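Local atomic coordinates of Non-sulfated chondroitin lyase E66 (Autographa californica nucleopolyhedrovirus, PDB entry 3VSN), a protein that serves as a baculovirus envelope chondroitin lyase essential for oral infectivity, and may digest the chondroitin sulfate barrier of the host midgut's peritrophic matrix. Residues A[362-367]-A[455-460]; A[536-541]-A[550-555]. All blocks are in the same frame, centred on the assembly; numbering follows the deposited sequence.

Contact 1 of 2, residues A[362-367]-A[455-460]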
loop_
_atom_site.group_PDB
_atom_site.type_symbol
_atom_site.label_atom_id
_atom_site.label_comp_id
_atom_site.label_asym_id
_atom_site.label_seq_id
_atom_site.Cartn_x
_atom_site.Cartn_y
_atom_site.Cartn_z
ATOM N N TRP A 362 -10.623 -4.529 4.071
ATOM C CA TRP A 362 -10.258 -3.107 4.021
ATOM C C TRP A 362 -10.594 -2.340 5.271
ATOM O O TRP A 362 -9.989 -1.300 5.549
ATOM C CB TRP A 362 -10.942 -2.429 2.842
ATOM C CG TRP A 362 -10.340 -2.728 1.488
ATOM C CD1 TRP A 362 -9.586 -3.837 1.102
ATOM C CD2 TRP A 362 -10.461 -1.910 0.276
ATOM N NE1 TRP A 362 -9.230 -3.750 -0.225
ATOM C CE2 TRP A 362 -9.727 -2.621 -0.778
ATOM C CE3 TRP A 362 -11.073 -0.698 -0.025
ATOM C CZ2 TRP A 362 -9.630 -2.123 -2.071
ATOM C CZ3 TRP A 362 -10.974 -0.206 -1.334
ATOM C CH2 TRP A 362 -10.272 -0.904 -2.331
ATOM N N THR A 363 -11.570 -2.827 6.028
ATOM C CA THR A 363 -12.091 -2.082 7.172
ATOM C C THR A 363 -11.714 -2.670 8.527
ATOM O O THR A 363 -11.759 -1.972 9.541
ATOM C CB THR A 363 -13.627 -1.964 7.114
ATOM O OG1 THR A 363 -14.214 -3.272 7.068
ATOM C CG2 THR A 363 -14.057 -1.163 5.888
ATOM N N MET A 364 -11.346 -3.947 8.553
ATOM C CA MET A 364 -11.182 -4.641 9.828
ATOM C C MET A 364 -9.893 -5.448 9.987
ATOM O O MET A 364 -9.726 -6.140 10.991
ATOM C CB MET A 364 -12.408 -5.521 10.107
ATOM C CG MET A 364 -13.663 -4.733 10.441
ATOM S SD MET A 364 -15.102 -5.785 10.703
ATOM C CE MET A 364 -15.601 -6.112 9.014
ATOM N N ALA A 365 -8.982 -5.365 9.014
ATOM C CA ALA A 365 -7.678 -6.024 9.162
ATOM C C ALA A 365 -6.934 -5.423 10.351
ATOM O O ALA A 365 -6.688 -4.216 10.393
ATOM C CB ALA A 365 -6.845 -5.900 7.893
ATOM N N ARG A 366 -6.613 -6.273 11.323
ATOM C CA ARG A 366 -5.851 -5.888 12.508
ATOM C C ARG A 366 -4.782 -6.949 12.714
ATOM O O ARG A 366 -4.953 -7.881 13.502
ATOM C CB ARG A 366 -6.761 -5.786 13.742
ATOM C CG ARG A 366 -7.958 -4.854 13.588
ATOM C CD ARG A 366 -7.532 -3.397 13.516
ATOM N NE ARG A 366 -8.679 -2.492 13.589
ATOM C CZ ARG A 366 -9.336 -2.024 12.531
ATOM N NH1 ARG A 366 -8.974 -2.371 11.298
ATOM N NH2 ARG A 366 -10.366 -1.208 12.707
ATOM N N ARG A 367 -3.686 -6.804 11.979
ATOM C CA ARG A 367 -2.711 -7.878 11.821
ATOM C C ARG A 367 -1.285 -7.333 11.788
ATOM O O ARG A 367 -1.034 -6.223 11.298
ATOM C CB ARG A 367 -3.028 -8.672 10.538
ATOM C CG ARG A 367 -1.985 -9.695 10.106
ATOM C CD ARG A 367 -1.937 -10.937 10.990
ATOM N NE ARG A 367 -0.800 -11.777 10.614
ATOM C CZ ARG A 367 -0.820 -12.704 9.658
ATOM N NH1 ARG A 367 -1.935 -12.948 8.976
ATOM N NH2 ARG A 367 0.280 -13.399 9.386
ATOM N N GLN A 455 -5.604 -5.576 20.361
ATOM C CA GLN A 455 -6.840 -5.218 19.666
ATOM C C GLN A 455 -8.048 -5.422 20.572
ATOM O O GLN A 455 -8.265 -6.516 21.089
ATOM C CB GLN A 455 -7.013 -6.030 18.372
ATOM C CG GLN A 455 -8.357 -5.822 17.660
ATOM C CD GLN A 455 -8.557 -4.403 17.141
ATOM O OE1 GLN A 455 -7.607 -3.747 16.721
ATOM N NE2 GLN A 455 -9.804 -3.928 17.164
ATOM N N LEU A 456 -8.818 -4.356 20.767
ATOM C CA LEU A 456 -10.091 -4.441 21.466
ATOM C C LEU A 456 -11.191 -3.873 20.579
ATOM O O LEU A 456 -11.095 -2.739 20.126
ATOM C CB LEU A 456 -10.047 -3.670 22.796
ATOM C CG LEU A 456 -11.386 -3.408 23.512
ATOM C CD1 LEU A 456 -12.033 -4.701 23.999
ATOM C CD2 LEU A 456 -11.221 -2.429 24.667
ATOM N N TYR A 457 -12.223 -4.672 20.323
ATOM C CA TYR A 457 -13.456 -4.150 19.758
ATOM C C TYR A 457 -14.475 -4.126 20.880
ATOM O O TYR A 457 -14.601 -5.103 21.620
ATOM C CB TYR A 457 -14.010 -5.060 18.664
ATOM C CG TYR A 457 -13.343 -5.031 17.307
ATOM C CD1 TYR A 457 -13.467 -3.928 16.453
ATOM C CD2 TYR A 457 -12.658 -6.148 16.840
ATOM C CE1 TYR A 457 -12.888 -3.934 15.186
ATOM C CE2 TYR A 457 -12.077 -6.164 15.584
ATOM C CZ TYR A 457 -12.193 -5.059 14.759
ATOM O OH TYR A 457 -11.606 -5.091 13.508
ATOM N N TYR A 458 -15.197 -3.018 21.012
ATOM C CA TYR A 458 -16.362 -2.983 21.893
ATOM C C TYR A 458 -17.504 -2.244 21.208
ATOM O O TYR A 458 -17.298 -1.586 20.182
ATOM C CB TYR A 458 -16.020 -2.379 23.261
ATOM C CG TYR A 458 -15.671 -0.906 23.242
ATOM C CD1 TYR A 458 -14.351 -0.482 23.078
ATOM C CD2 TYR A 458 -16.659 0.065 23.415
ATOM C CE1 TYR A 458 -14.028 0.870 23.078
ATOM C CE2 TYR A 458 -16.347 1.415 23.408
ATOM C CZ TYR A 458 -15.031 1.814 23.240
ATOM O OH TYR A 458 -14.719 3.156 23.233
ATOM N N ASN A 459 -18.704 -2.358 21.776
ATOM C CA ASN A 459 -19.918 -1.821 21.157
ATOM C C ASN A 459 -20.088 -2.273 19.703
ATOM O O ASN A 459 -20.504 -1.488 18.845
ATOM C CB ASN A 459 -19.972 -0.287 21.268
ATOM C CG ASN A 459 -20.141 0.194 22.698
ATOM O OD1 ASN A 459 -20.303 -0.599 23.626
ATOM N ND2 ASN A 459 -20.097 1.502 22.882
ATOM N N ILE A 460 -19.743 -3.537 19.434
ATOM C CA ILE A 460 -19.986 -4.147 18.130
ATOM C C ILE A 460 -21.495 -4.320 17.972
ATOM O O ILE A 460 -22.154 -4.922 18.832
ATOM C CB ILE A 460 -19.314 -5.532 17.990
ATOM C CG1 ILE A 460 -17.788 -5.428 18.128
ATOM C CG2 ILE A 460 -19.688 -6.185 16.664
ATOM C CD1 ILE A 460 -17.111 -6.773 18.310
#
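The hydroxyl of Tyr457 reaches the C-terminal end of helix 359-364, where Tyr457 OH lies 3.3 Å from Met364 O and 3.5 Å from Met364 CB. Its hydrogen bond, however, goes to the carbonyl of Gly388. The same oxygen sits over the centre of one face of the Arg366 guanidinium, 3.8 Å above the plane, with the phenol ring tilted 37° to it. Gln455 comes to the edge of this group instead. Its OE1 touches the aliphatic part of the arginine, 3.2 Å from Arg366 CD, and its amide plane is turned 70° from the guanidinium. A bend at chi2 (-69°) folds the arginine back over its own chain; Arg366 NH1 then donates to Ala365 O at 3.1 Å, nearly straight at the hydrogen but from above the carbonyl plane, and weakly to Thr363 O. Strand 440-449, next to the glutamine's own strand in the large sheet of the beta-sandwich region, supplies further polar partners: Thr446 binds Gln455 OE1, while Ser444 OG meets both Gln455 NE2 and Arg366 NE. Gln455 NE2 also lies 3.4 Å above the centre of the Tyr457 ring. Thus the helix exit rests on the sheet without a direct hydrogen bond between the two segments; third residues satisfy the buried polar ends, and the surrounding oxygens probably help to stabilise the arginine's positive charge.

Contact 2 of 2, residues A[536-541]-A[550-555]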
loop_
_atom_site.group_PDB
_atom_site.type_symbol
_atom_site.label_atom_id
_atom_site.label_comp_id
_atom_site.label_asym_id
_atom_site.label_seq_id
_atom_site.Cartn_x
_atom_site.Cartn_y
_atom_site.Cartn_z
ATOM N N VAL A 536 -8.819 -19.186 14.342
ATOM C CA VAL A 536 -9.019 -19.030 15.780
ATOM C C VAL A 536 -9.883 -17.779 15.896
ATOM O O VAL A 536 -9.556 -16.739 15.316
ATOM C CB VAL A 536 -7.694 -18.831 16.540
ATOM C CG1 VAL A 536 -7.957 -18.585 18.022
ATOM C CG2 VAL A 536 -6.780 -20.035 16.353
ATOM N N GLU A 537 -10.992 -17.878 16.621
ATOM C CA GLU A 537 -11.947 -16.771 16.677
ATOM C C GLU A 537 -12.543 -16.585 18.068
ATOM O O GLU A 537 -12.474 -17.482 18.909
ATOM C CB GLU A 537 -13.061 -16.964 15.632
ATOM C CG GLU A 537 -13.937 -18.194 15.867
ATOM C CD GLU A 537 -14.918 -18.483 14.738
ATOM O OE1 GLU A 537 -14.786 -17.901 13.639
ATOM O OE2 GLU A 537 -15.836 -19.308 14.951
ATOM N N GLN A 538 -13.108 -15.405 18.300
ATOM C CA GLN A 538 -13.898 -15.141 19.496
ATOM C C GLN A 538 -15.347 -14.950 19.069
ATOM O O GLN A 538 -15.687 -13.974 18.386
ATOM C CB GLN A 538 -13.365 -13.918 20.254
ATOM C CG GLN A 538 -12.062 -14.189 21.003
ATOM C CD GLN A 538 -11.566 -13.002 21.818
ATOM O OE1 GLN A 538 -12.245 -11.987 21.943
ATOM N NE2 GLN A 538 -10.369 -13.131 22.378
ATOM N N ILE A 539 -16.190 -15.906 19.453
ATOM C CA ILE A 539 -17.599 -15.895 19.074
ATOM C C ILE A 539 -18.366 -14.887 19.932
ATOM O O ILE A 539 -18.218 -14.853 21.155
ATOM C CB ILE A 539 -18.230 -17.307 19.164
ATOM C CG1 ILE A 539 -17.521 -18.273 18.198
ATOM C CG2 ILE A 539 -19.723 -17.253 18.849
ATOM C CD1 ILE A 539 -17.765 -19.747 18.468
ATOM N N ILE A 540 -19.170 -14.058 19.273
ATOM C CA ILE A 540 -19.965 -13.033 19.946
ATOM C C ILE A 540 -21.455 -13.271 19.680
ATOM O O ILE A 540 -21.854 -13.543 18.545
ATOM C CB ILE A 540 -19.534 -11.606 19.522
ATOM C CG1 ILE A 540 -19.486 -11.479 17.986
ATOM C CG2 ILE A 540 -18.176 -11.265 20.132
ATOM C CD1 ILE A 540 -19.276 -10.069 17.464
ATOM N N SER A 541 -22.275 -13.179 20.724
ATOM C CA SER A 541 -23.697 -13.522 20.596
ATOM C C SER A 541 -24.448 -12.552 19.682
ATOM O O SER A 541 -24.200 -11.346 19.713
ATOM C CB SER A 541 -24.370 -13.583 21.968
ATOM O OG SER A 541 -24.506 -12.289 22.526
ATOM N N ALA A 550 -21.591 -6.002 21.863
ATOM C CA ALA A 550 -20.654 -7.119 21.738
ATOM C C ALA A 550 -19.211 -6.631 21.818
ATOM O O ALA A 550 -18.908 -5.505 21.427
ATOM C CB ALA A 550 -20.895 -7.887 20.442
ATOM N N SER A 551 -18.330 -7.478 22.346
ATOM C CA SER A 551 -16.918 -7.126 22.498
ATOM C C SER A 551 -15.987 -8.324 22.281
ATOM O O SER A 551 -16.383 -9.476 22.456
ATOM C CB SER A 551 -16.662 -6.486 23.869
ATOM O OG SER A 551 -17.238 -7.249 24.918
ATOM N N ALA A 552 -14.749 -8.033 21.889
ATOM C CA ALA A 552 -13.723 -9.052 21.707
ATOM C C ALA A 552 -12.353 -8.418 21.917
ATOM O O ALA A 552 -12.157 -7.245 21.607
ATOM C CB ALA A 552 -13.822 -9.669 20.319
ATOM N N CYS A 553 -11.407 -9.189 22.445
ATOM C CA CYS A 553 -10.093 -8.641 22.778
ATOM C C CYS A 553 -9.009 -9.701 22.671
ATOM O O CYS A 553 -9.116 -10.776 23.265
ATOM C CB CYS A 553 -10.106 -8.036 24.190
ATOM S SG CYS A 553 -8.665 -7.012 24.570
ATOM N N TYR A 554 -7.965 -9.394 21.907
ATOM C CA TYR A 554 -6.856 -10.317 21.732
ATOM C C TYR A 554 -5.558 -9.552 21.492
ATOM O O TYR A 554 -5.571 -8.338 21.287
ATOM C CB TYR A 554 -7.137 -11.279 20.565
ATOM C CG TYR A 554 -7.159 -10.614 19.202
ATOM C CD1 TYR A 554 -5.999 -10.525 18.430
ATOM C CD2 TYR A 554 -8.339 -10.075 18.685
ATOM C CE1 TYR A 554 -6.011 -9.915 17.182
ATOM C CE2 TYR A 554 -8.363 -9.466 17.439
ATOM C CZ TYR A 554 -7.196 -9.390 16.692
ATOM O OH TYR A 554 -7.208 -8.786 15.453
ATOM N N LYS A 555 -4.440 -10.268 21.522
ATOM C CA LYS A 555 -3.169 -9.686 21.119
ATOM C C LYS A 555 -2.402 -10.658 20.236
ATOM O O LYS A 555 -2.609 -11.877 20.303
ATOM C CB LYS A 555 -2.332 -9.251 22.330
ATOM C CG LYS A 555 -1.678 -10.382 23.095
ATOM C CD LYS A 555 -0.579 -9.878 24.023
ATOM C CE LYS A 555 0.202 -11.063 24.564
ATOM N NZ LYS A 555 1.025 -10.741 25.762
#
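Strands 536-540 and 550-555 run antiparallel, with 166° between their directions, yet their axes come no closer than 7.5 Å and side chains rather than backbone bonds span the gap. Gln538 does most of this work. Its CG is anti to its own carbonyl carbon (chi1 -74°) and the chain beyond is extended, which carries the amide straight to the backbone of Cys553. There it forms a pair of hydrogen bonds: Gln538 OE1 accepts from Cys553 N at 3.0 Å, and Gln538 NE2 donates to Cys553 O at 2.8 Å. The second donor stands above the carbonyl plane, although the acceptor lies close to the plane of the glutamine amide. With both ends engaged, the amide's rotation is probably fixed. The two strands belong to different antiparallel sheets, so this is a bridge between layers of the beta-sandwich region, in which one side-chain amide meets both the N-H and the C=O of a single residue, Cys553. The methyl of Ala552 lies close beside it, Ala552 CB 3.2 Å from Gln538 OE1, and Tyr554 CB borders the nitrogen. Further along, Ile540 CD1 meets Ala550 CB at 4.0 Å in an apolar contact, while Ile540 CG2 lies 3.4 Å from Ser551 O. Met545, from the intervening helix 542-546, packs against both Ile540 and Ala550.

In the fold
After the N-terminal helical part, the chain passes helix 359-364, runs through several strands of the beta-sandwich region and returns in strand 452-461, where contact 1 closes a loop of 87 intervening residues. Contact 2 opens only afterwards and closes a much shorter one, in which helix 542-546 carries the chain from one sheet to the next. The two loops are therefore in series, neither nested nor crossed. They meet in space because strands 452-461 and 550-558 are neighbours in the seven-stranded sheet, joined by probable hydrogen bonds such as Tyr457 N to Ala552 O. The helix exit, this sheet and the sheet that contains strand 533-540 are thereby tied together, and Tyr554 OH, bonded to Arg366 O, joins strand 550-558 to segment 362-367 directly.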